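Local coordinates for purine-binding protein BAB2_0673 (Brucella melitensis biovar Abortus, PDB 3S99), which binds adenine and probably other purines such as guanine, and may serve in an ABC-type system for their uptake, at residues A[90-95]-A[113-118]; A[126-131]-A[257-262]; A[29-34]-A[61-66]. All blocks are in the same frame, centred on the assembly; numbering follows the deposited sequence.

Interaction 1 (A[90-95]-A[113-118]); sequences IFTTSF and FEHATG. With ADE (adenine), chain T.
Phe95 and Thr117 meet beside the bound adenine, their side chains crossing at about a right angle. Thr117 OG1 comes in at the edge of the Phe95 ring, near its plane, and lies 3.4 Å from Phe95 CB. The same hydroxyl is 3.2 Å from adenine C8, and its rotation is set by a 2.6 Å bond from Thr117 OG1 to Ala116 O. Thr117 chi1 of 80° places OG1 between the backbone N and the carbonyl carbon, while CG2 also faces the purine near C8. Ser94 contributes from the other segment: OG, swung anti to its own N (chi1 -177°), reaches adenine N3 at 2.8 Å in a probable hydrogen bond. Next to it, Phe95 N stands 2.8 Å from adenine N9.

A second shell holds this loop in place. His115 NE2 donates to Ser94 O at 2.8 Å, approaching from above the carbonyl plane rather than along a lone pair, which ties the backbone of Ser94, in the loop after strand 89-92, to strand 112-116. Thr92 OG1 lies in the plane of the imidazole at its edge, and bonds to Thr101. Farther back, the parallel strands are joined by Glu114 N to Ile90 O, Thr92 N to Glu114 O and Ala116 N to Thr92 O. Phe91 runs alongside the aliphatic part of Glu114, with Phe91 CD1 3.4 Å from Glu114 CB; the carboxylate leads away to Arg262, Tyr258 and Trp271.

The two strands belong to the beta-alpha-beta unit of strand 89-92, helix 98-105 and strand 112-116. Helices 73-84 and 98-105 pack on the face bearing Ile90, Thr92, Phe113 and His115, whereas Phe91 and Glu114 face helix 256-268; strands 27-32 and 125-130 flank the pair within the sheet.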
loop_
_atom_site.group_PDB
_atom_site.type_symbol
_atom_site.label_atom_id
_atom_site.label_comp_id
_atom_site.label_asym_id
_atom_site.label_seq_id
_atom_site.Cartn_x
_atom_site.Cartn_y
_atom_site.Cartn_z
ATOM N N ILE A 90 -1.412 15.334 13.739
ATOM C CA ILE A 90 -2.316 14.179 13.651
ATOM C C ILE A 90 -2.171 13.488 12.294
ATOM O O ILE A 90 -2.351 14.141 11.240
ATOM C CB ILE A 90 -3.763 14.618 13.806
ATOM C CG1 ILE A 90 -3.993 15.270 15.176
ATOM C CG2 ILE A 90 -4.763 13.401 13.589
ATOM C CD1 ILE A 90 -5.451 15.710 15.374
ATOM N N PHE A 91 -1.850 12.191 12.322
ATOM C CA PHE A 91 -1.703 11.372 11.118
ATOM C C PHE A 91 -2.973 10.554 10.925
ATOM O O PHE A 91 -3.384 9.803 11.825
ATOM C CB PHE A 91 -0.512 10.426 11.247
ATOM C CG PHE A 91 0.824 11.118 11.270
ATOM C CD1 PHE A 91 1.529 11.335 10.077
ATOM C CD2 PHE A 91 1.390 11.527 12.450
ATOM C CE1 PHE A 91 2.742 11.981 10.085
ATOM C CE2 PHE A 91 2.634 12.151 12.460
ATOM C CZ PHE A 91 3.305 12.374 11.268
ATOM N N THR A 92 -3.608 10.718 9.770
ATOM C CA THR A 92 -4.818 9.987 9.401
ATOM C C THR A 92 -4.416 8.955 8.356
ATOM O O THR A 92 -3.975 9.303 7.267
ATOM C CB THR A 92 -5.970 10.927 9.004
ATOM O OG1 THR A 92 -5.578 11.789 7.941
ATOM C CG2 THR A 92 -6.399 11.775 10.233
ATOM N N THR A 93 -4.435 7.678 8.753
ATOM C CA THR A 93 -3.626 6.660 8.042
ATOM C C THR A 93 -4.364 5.779 7.041
ATOM O O THR A 93 -3.940 4.661 6.737
ATOM C CB THR A 93 -2.818 5.785 9.037
ATOM O OG1 THR A 93 -3.717 5.004 9.839
ATOM C CG2 THR A 93 -1.925 6.655 9.969
ATOM N N SER A 94 -5.411 6.300 6.442
ATOM C CA SER A 94 -6.162 5.572 5.435
ATOM C C SER A 94 -6.784 6.533 4.443
ATOM O O SER A 94 -7.180 7.624 4.803
ATOM C CB SER A 94 -7.257 4.727 6.095
ATOM O OG SER A 94 -7.953 3.946 5.137
ATOM N N PHE A 95 -6.902 6.089 3.200
ATOM C CA PHE A 95 -7.422 6.886 2.106
ATOM C C PHE A 95 -8.778 7.524 2.382
ATOM O O PHE A 95 -8.982 8.685 2.076
ATOM C CB PHE A 95 -7.527 6.036 0.833
ATOM C CG PHE A 95 -8.006 6.808 -0.362
ATOM C CD1 PHE A 95 -7.269 7.882 -0.852
ATOM C CD2 PHE A 95 -9.175 6.452 -1.015
ATOM C CE1 PHE A 95 -7.702 8.613 -1.958
ATOM C CE2 PHE A 95 -9.622 7.175 -2.139
ATOM C CZ PHE A 95 -8.858 8.250 -2.618
ATOM N N PHE A 113 -2.076 18.418 10.186
ATOM C CA PHE A 113 -2.699 17.160 9.794
ATOM C C PHE A 113 -1.879 16.523 8.676
ATOM O O PHE A 113 -1.390 17.220 7.828
ATOM C CB PHE A 113 -4.116 17.411 9.318
ATOM C CG PHE A 113 -5.037 17.857 10.415
ATOM C CD1 PHE A 113 -5.755 16.926 11.181
ATOM C CD2 PHE A 113 -5.150 19.193 10.727
ATOM C CE1 PHE A 113 -6.605 17.353 12.193
ATOM C CE2 PHE A 113 -5.997 19.610 11.733
ATOM C CZ PHE A 113 -6.707 18.680 12.479
ATOM N N GLU A 114 -1.725 15.209 8.702
ATOM C CA GLU A 114 -0.931 14.470 7.693
ATOM C C GLU A 114 -1.820 13.311 7.262
ATOM O O GLU A 114 -2.145 12.441 8.086
ATOM C CB GLU A 114 0.336 13.920 8.308
ATOM C CG GLU A 114 1.407 14.935 8.682
ATOM C CD GLU A 114 2.302 15.319 7.503
ATOM O OE1 GLU A 114 2.344 14.574 6.497
ATOM O OE2 GLU A 114 2.975 16.366 7.598
ATOM N N HIS A 115 -2.301 13.341 6.024
ATOM C CA HIS A 115 -3.192 12.329 5.531
ATOM C C HIS A 115 -2.452 11.342 4.587
ATOM O O HIS A 115 -1.778 11.744 3.624
ATOM C CB HIS A 115 -4.367 12.931 4.771
ATOM C CG HIS A 115 -5.231 11.879 4.163
ATOM N ND1 HIS A 115 -5.400 11.736 2.797
ATOM C CD2 HIS A 115 -5.874 10.834 4.739
ATOM C CE1 HIS A 115 -6.167 10.679 2.567
ATOM N NE2 HIS A 115 -6.464 10.113 3.727
ATOM N N ALA A 116 -2.633 10.061 4.850
ATOM C CA ALA A 116 -1.966 8.996 4.104
ATOM C C ALA A 116 -2.675 8.677 2.796
ATOM O O ALA A 116 -3.837 8.324 2.788
ATOM C CB ALA A 116 -1.888 7.731 4.990
ATOM N N THR A 117 -1.952 8.830 1.687
ATOM C CA THR A 117 -2.349 8.378 0.344
ATOM C C THR A 117 -3.366 9.257 -0.350
ATOM O O THR A 117 -3.744 8.956 -1.469
ATOM C CB THR A 117 -2.829 6.887 0.267
ATOM O OG1 THR A 117 -4.192 6.769 0.705
ATOM C CG2 THR A 117 -1.952 5.979 1.121
ATOM N N GLY A 118 -3.842 10.327 0.289
ATOM C CA GLY A 118 -4.760 11.213 -0.386
ATOM C C GLY A 118 -4.009 12.197 -1.299
ATOM O O GLY A 118 -2.796 12.231 -1.274
HETATM N N9 ADE T . -5.572 3.694 2.450
HETATM C C8 ADE T . -4.782 3.645 1.322
HETATM N N7 ADE T . -4.233 2.479 1.085
HETATM C C5 ADE T . -4.738 1.744 2.164
HETATM C C6 ADE T . -4.531 0.430 2.480
HETATM N N6 ADE T . -3.711 -0.265 1.677
HETATM N N1 ADE T . -5.141 -0.067 3.605
HETATM C C2 ADE T . -5.928 0.746 4.331
HETATM N N3 ADE T . -6.206 2.033 4.120
HETATM C C4 ADE T . -5.561 2.450 3.006
#

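Interaction 2 (A[126-131]-A[257-262]); sequences SAYNAR and PYYIDR
Tyr128 and Tyr259 join their hydroxyls in a 2.7 Å hydrogen bond between Tyr128 OH and Tyr259 OH, in which either could be the donor. Tyr259 OH is also bonded to His46 ND1, so the buried phenol oxygens form part of a chain running to helix 42-57. A second polar link is weak: Arg262 NH2 lies 3.3 Å from Ser126 OG, which meets the guanidinium at its edge. Ser126 OG is also bonded to Gln274 N; Arg262 NH2 bonds to Lys272 O as well, and Arg262 NE forms a salt bridge with Glu114.

Around these bonds Tyr128, Tyr258 and Tyr259 form an aromatic cluster. Tyr258 CE2 sits over one face of the Tyr128 ring, 3.5 Å from Tyr128 CG, with the two ring planes 31° apart. Tyr259 instead stands almost perpendicular to Tyr128, at 88°, and its CE1 packs 3.7 Å from Tyr128 CZ. A chi1 of 67° sets Tyr128 CG between its backbone N and carbonyl carbon, and the ring lies against both helix tyrosines. Arg262 CG in turn covers a face of the Tyr258 ring near its rim, while Tyr258 OH is bonded to Glu114.

The segment of helix 256-268 runs nearly antiparallel to strand 125-130 across one face of the parallel sheet, 11.8 Å away axis to axis, with strands 112-116 and 275-278 beside the strand and helix 42-57 alongside.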
loop_
_atom_site.group_PDB
_atom_site.type_symbol
_atom_site.label_atom_id
_atom_site.label_comp_id
_atom_site.label_asym_id
_atom_site.label_seq_id
_atom_site.Cartn_x
_atom_site.Cartn_y
_atom_site.Cartn_z
ATOM N N SER A 126 -1.001 18.190 5.102
ATOM C CA SER A 126 -0.148 17.559 4.135
ATOM C C SER A 126 -0.753 16.220 3.729
ATOM O O SER A 126 -1.601 15.648 4.428
ATOM C CB SER A 126 1.267 17.353 4.710
ATOM O OG SER A 126 1.924 18.589 4.894
ATOM N N ALA A 127 -0.290 15.731 2.593
ATOM C CA ALA A 127 -0.723 14.481 2.016
ATOM C C ALA A 127 0.512 13.698 1.691
ATOM O O ALA A 127 1.394 14.145 0.946
ATOM C CB ALA A 127 -1.565 14.700 0.715
ATOM N N TYR A 128 0.548 12.480 2.181
ATOM C CA TYR A 128 1.686 11.648 1.954
ATOM C C TYR A 128 1.269 10.333 1.337
ATOM O O TYR A 128 0.535 9.538 1.934
ATOM C CB TYR A 128 2.517 11.530 3.237
ATOM C CG TYR A 128 1.861 10.782 4.418
ATOM C CD1 TYR A 128 0.969 11.417 5.266
ATOM C CD2 TYR A 128 2.155 9.443 4.669
ATOM C CE1 TYR A 128 0.389 10.739 6.335
ATOM C CE2 TYR A 128 1.580 8.765 5.713
ATOM C CZ TYR A 128 0.705 9.425 6.563
ATOM O OH TYR A 128 0.141 8.760 7.627
ATOM N N ASN A 129 1.734 10.128 0.102
ATOM C CA ASN A 129 1.393 8.966 -0.698
ATOM C C ASN A 129 2.652 8.164 -1.072
ATOM O O ASN A 129 3.737 8.730 -1.178
ATOM C CB ASN A 129 0.620 9.454 -1.953
ATOM C CG ASN A 129 -0.148 8.338 -2.640
ATOM O OD1 ASN A 129 -0.224 7.237 -2.105
ATOM N ND2 ASN A 129 -0.745 8.627 -3.823
ATOM N N ALA A 130 2.512 6.844 -1.220
ATOM C CA ALA A 130 3.622 5.962 -1.580
ATOM C C ALA A 130 3.311 5.307 -2.897
ATOM O O ALA A 130 2.173 4.902 -3.119
ATOM C CB ALA A 130 3.850 4.877 -0.522
ATOM N N ARG A 131 4.320 5.169 -3.756
ATOM C CA ARG A 131 4.149 4.452 -5.014
ATOM C C ARG A 131 4.184 2.932 -4.782
ATOM O O ARG A 131 5.123 2.251 -5.236
ATOM C CB ARG A 131 5.252 4.831 -5.999
ATOM C CG ARG A 131 5.286 6.303 -6.346
ATOM C CD ARG A 131 6.255 6.600 -7.492
ATOM N NE ARG A 131 6.341 8.037 -7.720
ATOM C CZ ARG A 131 5.546 8.750 -8.514
ATOM N NH1 ARG A 131 4.605 8.174 -9.237
ATOM N NH2 ARG A 131 5.700 10.077 -8.596
ATOM N N PRO A 257 10.789 7.016 9.055
ATOM C CA PRO A 257 11.595 8.210 8.804
ATOM C C PRO A 257 10.756 9.428 8.455
ATOM O O PRO A 257 11.061 10.525 8.898
ATOM C CB PRO A 257 12.504 7.777 7.640
ATOM C CG PRO A 257 12.672 6.228 7.878
ATOM C CD PRO A 257 11.275 5.826 8.315
ATOM N N TYR A 258 9.668 9.231 7.719
ATOM C CA TYR A 258 8.776 10.325 7.360
ATOM C C TYR A 258 8.096 10.895 8.608
ATOM O O TYR A 258 8.071 12.117 8.830
ATOM C CB TYR A 258 7.724 9.851 6.325
ATOM C CG TYR A 258 6.789 10.979 5.915
ATOM C CD1 TYR A 258 7.242 11.995 5.077
ATOM C CD2 TYR A 258 5.496 11.058 6.392
ATOM C CE1 TYR A 258 6.441 13.061 4.722
ATOM C CE2 TYR A 258 4.658 12.142 6.031
ATOM C CZ TYR A 258 5.151 13.143 5.207
ATOM O OH TYR A 258 4.389 14.208 4.810
ATOM N N TYR A 259 7.589 10.015 9.460
ATOM C CA TYR A 259 6.920 10.460 10.691
ATOM C C TYR A 259 7.887 11.224 11.598
ATOM O O TYR A 259 7.541 12.228 12.188
ATOM C CB TYR A 259 6.320 9.259 11.432
ATOM C CG TYR A 259 5.115 8.628 10.729
ATOM C CD1 TYR A 259 4.547 9.211 9.588
ATOM C CD2 TYR A 259 4.527 7.473 11.226
ATOM C CE1 TYR A 259 3.454 8.654 8.963
ATOM C CE2 TYR A 259 3.399 6.905 10.597
ATOM C CZ TYR A 259 2.877 7.505 9.481
ATOM O OH TYR A 259 1.787 6.976 8.864
ATOM N N ILE A 260 9.109 10.739 11.709
ATOM C CA ILE A 260 10.109 11.428 12.517
ATOM C C ILE A 260 10.391 12.818 11.917
ATOM O O ILE A 260 10.390 13.803 12.640
ATOM C CB ILE A 260 11.379 10.570 12.643
ATOM C CG1 ILE A 260 11.093 9.350 13.539
ATOM C CG2 ILE A 260 12.570 11.414 13.212
ATOM C CD1 ILE A 260 12.030 8.179 13.352
ATOM N N ASP A 261 10.606 12.896 10.604
ATOM C CA ASP A 261 10.931 14.184 9.956
ATOM C C ASP A 261 9.832 15.241 10.199
ATOM O O ASP A 261 10.116 16.355 10.605
ATOM C CB ASP A 261 11.171 13.993 8.452
ATOM C CG ASP A 261 11.430 15.318 7.725
ATOM O OD1 ASP A 261 12.462 15.941 8.002
ATOM O OD2 ASP A 261 10.576 15.747 6.907
ATOM N N ARG A 262 8.578 14.851 10.016
ATOM C CA ARG A 262 7.446 15.746 10.205
ATOM C C ARG A 262 7.237 16.151 11.652
ATOM O O ARG A 262 6.889 17.293 11.904
ATOM C CB ARG A 262 6.161 15.115 9.634
ATOM C CG ARG A 262 6.279 14.708 8.178
ATOM C CD ARG A 262 6.777 15.847 7.264
ATOM N NE ARG A 262 5.715 16.830 6.974
ATOM C CZ ARG A 262 5.926 18.054 6.528
ATOM N NH1 ARG A 262 7.154 18.491 6.361
ATOM N NH2 ARG A 262 4.898 18.848 6.250
#

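Interaction 3 (A[29-34]-A[61-66]); sequences VGFIYI and VETTFL
Thr64 O is approached by two groups of the neighbouring strand: Phe31 N donates to it at 2.9 Å, and Gly30 CA makes a CH...O contact with Thr64 O at 3.3 Å. This oxygen also lies in the plane of the Phe31 ring, at its edge. The strands, parallel members of the beta-alpha-beta unit of strand 27-32, helix 42-57 and strand 61-66, are further bonded from Val29 N to Glu62 O (2.8 Å), Thr64 N to Val29 O, Leu66 N to Phe31 O and Tyr33 N to Leu66 O.

Beyond the backbone, the closest side-chain meeting is aromatic. Tyr33 CE2 lies over one face of the Phe65 ring, offset toward its rim and 3.3 Å from Phe65 CD1; the planes are inclined at 36°. Phe65 chi1 of 72° puts CG between the backbone N and the carbonyl carbon, and with it the ring against Tyr33; independently, the paired backbones bring Phe65 CB to 3.8 Å from Phe31 CB. At the start of the pair Val29 CG2 touches Val61 CG1 at 3.6 Å, and on the other face Ile32 CD1 lies beside Leu66 CB.

Polar tips turn to helix 42-57, Tyr33 OH to Asp47 and Thr63 OG1 to Arg50. Outermost strand 61-66 is held to strand 27-32 by five main-chain hydrogen bonds and apolar contacts, without a salt bridge between the segments.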
loop_
_atom_site.group_PDB
_atom_site.type_symbol
_atom_site.label_atom_id
_atom_site.label_comp_id
_atom_site.label_asym_id
_atom_site.label_seq_id
_atom_site.Cartn_x
_atom_site.Cartn_y
_atom_site.Cartn_z
ATOM N N VAL A 29 1.323 13.935 19.571
ATOM C CA VAL A 29 1.138 13.467 18.208
ATOM C C VAL A 29 0.058 12.381 18.213
ATOM O O VAL A 29 0.151 11.429 18.961
ATOM C CB VAL A 29 2.482 12.923 17.595
ATOM C CG1 VAL A 29 2.265 12.340 16.204
ATOM C CG2 VAL A 29 3.594 14.012 17.539
ATOM N N GLY A 30 -0.961 12.512 17.375
ATOM C CA GLY A 30 -2.025 11.498 17.285
ATOM C C GLY A 30 -2.100 10.745 15.986
ATOM O O GLY A 30 -1.682 11.247 14.936
ATOM N N PHE A 31 -2.676 9.542 16.070
ATOM C CA PHE A 31 -2.807 8.625 14.949
ATOM C C PHE A 31 -4.223 8.062 14.937
ATOM O O PHE A 31 -4.773 7.694 15.998
ATOM C CB PHE A 31 -1.811 7.467 15.036
ATOM C CG PHE A 31 -0.387 7.876 14.931
ATOM C CD1 PHE A 31 0.293 7.778 13.705
ATOM C CD2 PHE A 31 0.277 8.409 16.038
ATOM C CE1 PHE A 31 1.617 8.196 13.597
ATOM C CE2 PHE A 31 1.603 8.814 15.939
ATOM C CZ PHE A 31 2.272 8.699 14.705
ATOM N N ILE A 32 -4.811 8.015 13.743
ATOM C CA ILE A 32 -6.088 7.357 13.495
ATOM C C ILE A 32 -5.853 6.161 12.559
ATOM O O ILE A 32 -5.349 6.350 11.442
ATOM C CB ILE A 32 -7.066 8.326 12.814
ATOM C CG1 ILE A 32 -7.277 9.574 13.683
ATOM C CG2 ILE A 32 -8.402 7.619 12.577
ATOM C CD1 ILE A 32 -7.954 9.290 15.017
ATOM N N TYR A 33 -6.220 4.947 13.000
ATOM C CA TYR A 33 -6.034 3.753 12.189
ATOM C C TYR A 33 -7.412 3.205 11.748
ATOM O O TYR A 33 -8.344 3.197 12.510
ATOM C CB TYR A 33 -5.317 2.644 12.955
ATOM C CG TYR A 33 -3.969 2.988 13.566
ATOM C CD1 TYR A 33 -3.062 3.836 12.918
ATOM C CD2 TYR A 33 -3.582 2.413 14.754
ATOM C CE1 TYR A 33 -1.818 4.130 13.489
ATOM C CE2 TYR A 33 -2.316 2.701 15.328
ATOM C CZ TYR A 33 -1.454 3.542 14.669
ATOM O OH TYR A 33 -0.247 3.820 15.229
ATOM N N ILE A 34 -7.485 2.701 10.525
ATOM C CA ILE A 34 -8.703 2.090 9.995
ATOM C C ILE A 34 -8.852 0.642 10.532
ATOM O O ILE A 34 -9.950 0.110 10.582
ATOM C CB ILE A 34 -8.687 2.128 8.447
ATOM C CG1 ILE A 34 -10.037 1.680 7.852
ATOM C CG2 ILE A 34 -7.558 1.246 7.883
ATOM C CD1 ILE A 34 -10.999 2.769 7.627
ATOM N N VAL A 61 8.323 13.913 22.380
ATOM C CA VAL A 61 7.014 13.583 21.772
ATOM C C VAL A 61 6.225 12.585 22.636
ATOM O O VAL A 61 6.805 11.764 23.353
ATOM C CB VAL A 61 7.217 13.015 20.354
ATOM C CG1 VAL A 61 5.922 12.479 19.769
ATOM C CG2 VAL A 61 7.796 14.089 19.437
ATOM N N GLU A 62 4.902 12.684 22.552
ATOM C CA GLU A 62 3.972 11.812 23.231
ATOM C C GLU A 62 2.912 11.392 22.197
ATOM O O GLU A 62 2.311 12.262 21.547
ATOM C CB GLU A 62 3.315 12.623 24.329
ATOM C CG GLU A 62 2.428 11.877 25.269
ATOM C CD GLU A 62 2.117 12.719 26.502
ATOM O OE1 GLU A 62 1.898 13.940 26.349
ATOM O OE2 GLU A 62 2.117 12.174 27.621
ATOM N N THR A 63 2.690 10.086 22.021
ATOM C CA THR A 63 1.768 9.639 20.996
ATOM C C THR A 63 0.490 9.038 21.571
ATOM O O THR A 63 0.500 8.474 22.665
ATOM C CB THR A 63 2.417 8.644 20.028
ATOM O OG1 THR A 63 2.615 7.388 20.675
ATOM C CG2 THR A 63 3.753 9.179 19.485
ATOM N N THR A 64 -0.604 9.180 20.803
ATOM C CA THR A 64 -1.912 8.583 21.116
ATOM C C THR A 64 -2.487 8.021 19.844
ATOM O O THR A 64 -2.281 8.597 18.788
ATOM C CB THR A 64 -2.927 9.637 21.582
ATOM O OG1 THR A 64 -2.395 10.341 22.694
ATOM C CG2 THR A 64 -4.254 8.985 22.000
ATOM N N PHE A 65 -3.205 6.908 19.918
ATOM C CA PHE A 65 -3.969 6.449 18.753
ATOM C C PHE A 65 -5.376 5.920 19.029
ATOM O O PHE A 65 -5.724 5.565 20.156
ATOM C CB PHE A 65 -3.183 5.439 17.893
ATOM C CG PHE A 65 -3.017 4.064 18.496
ATOM C CD1 PHE A 65 -3.932 3.050 18.205
ATOM C CD2 PHE A 65 -1.915 3.760 19.270
ATOM C CE1 PHE A 65 -3.778 1.789 18.707
ATOM C CE2 PHE A 65 -1.746 2.475 19.798
ATOM C CZ PHE A 65 -2.678 1.486 19.520
ATOM N N LEU A 66 -6.166 5.901 17.966
ATOM C CA LEU A 66 -7.481 5.242 17.953
ATOM C C LEU A 66 -7.454 4.297 16.794
ATOM O O LEU A 66 -6.855 4.610 15.770
ATOM C CB LEU A 66 -8.595 6.272 17.792
ATOM C CG LEU A 66 -8.873 7.161 19.008
ATOM C CD1 LEU A 66 -9.972 8.181 18.696
ATOM C CD2 LEU A 66 -9.252 6.363 20.250
#

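How the interactions relate
All three contacts lie in one lobe, on a single parallel sheet ordered 61-66, 27-32, 89-92, 112-116, 125-130, 275-278. Along the chain, interaction 3 closes before interaction 1 opens, and interaction 1 before interaction 2. The centre of interaction 1 is about 9 Å from that of interaction 2 and about 11 Å from that of interaction 3; the centres of interactions 2 and 3 are about 15 Å apart. Phe91 joins them, its ring meeting both Tyr259 and Phe31, while Thr117 N probably bonds to Tyr128 O. The pattern is consistent with a type I periplasmic binding protein, in which loops at the carboxyl ends of such strands, here bearing Ile34, Ser94, Phe95 and Thr117, line the ligand pocket.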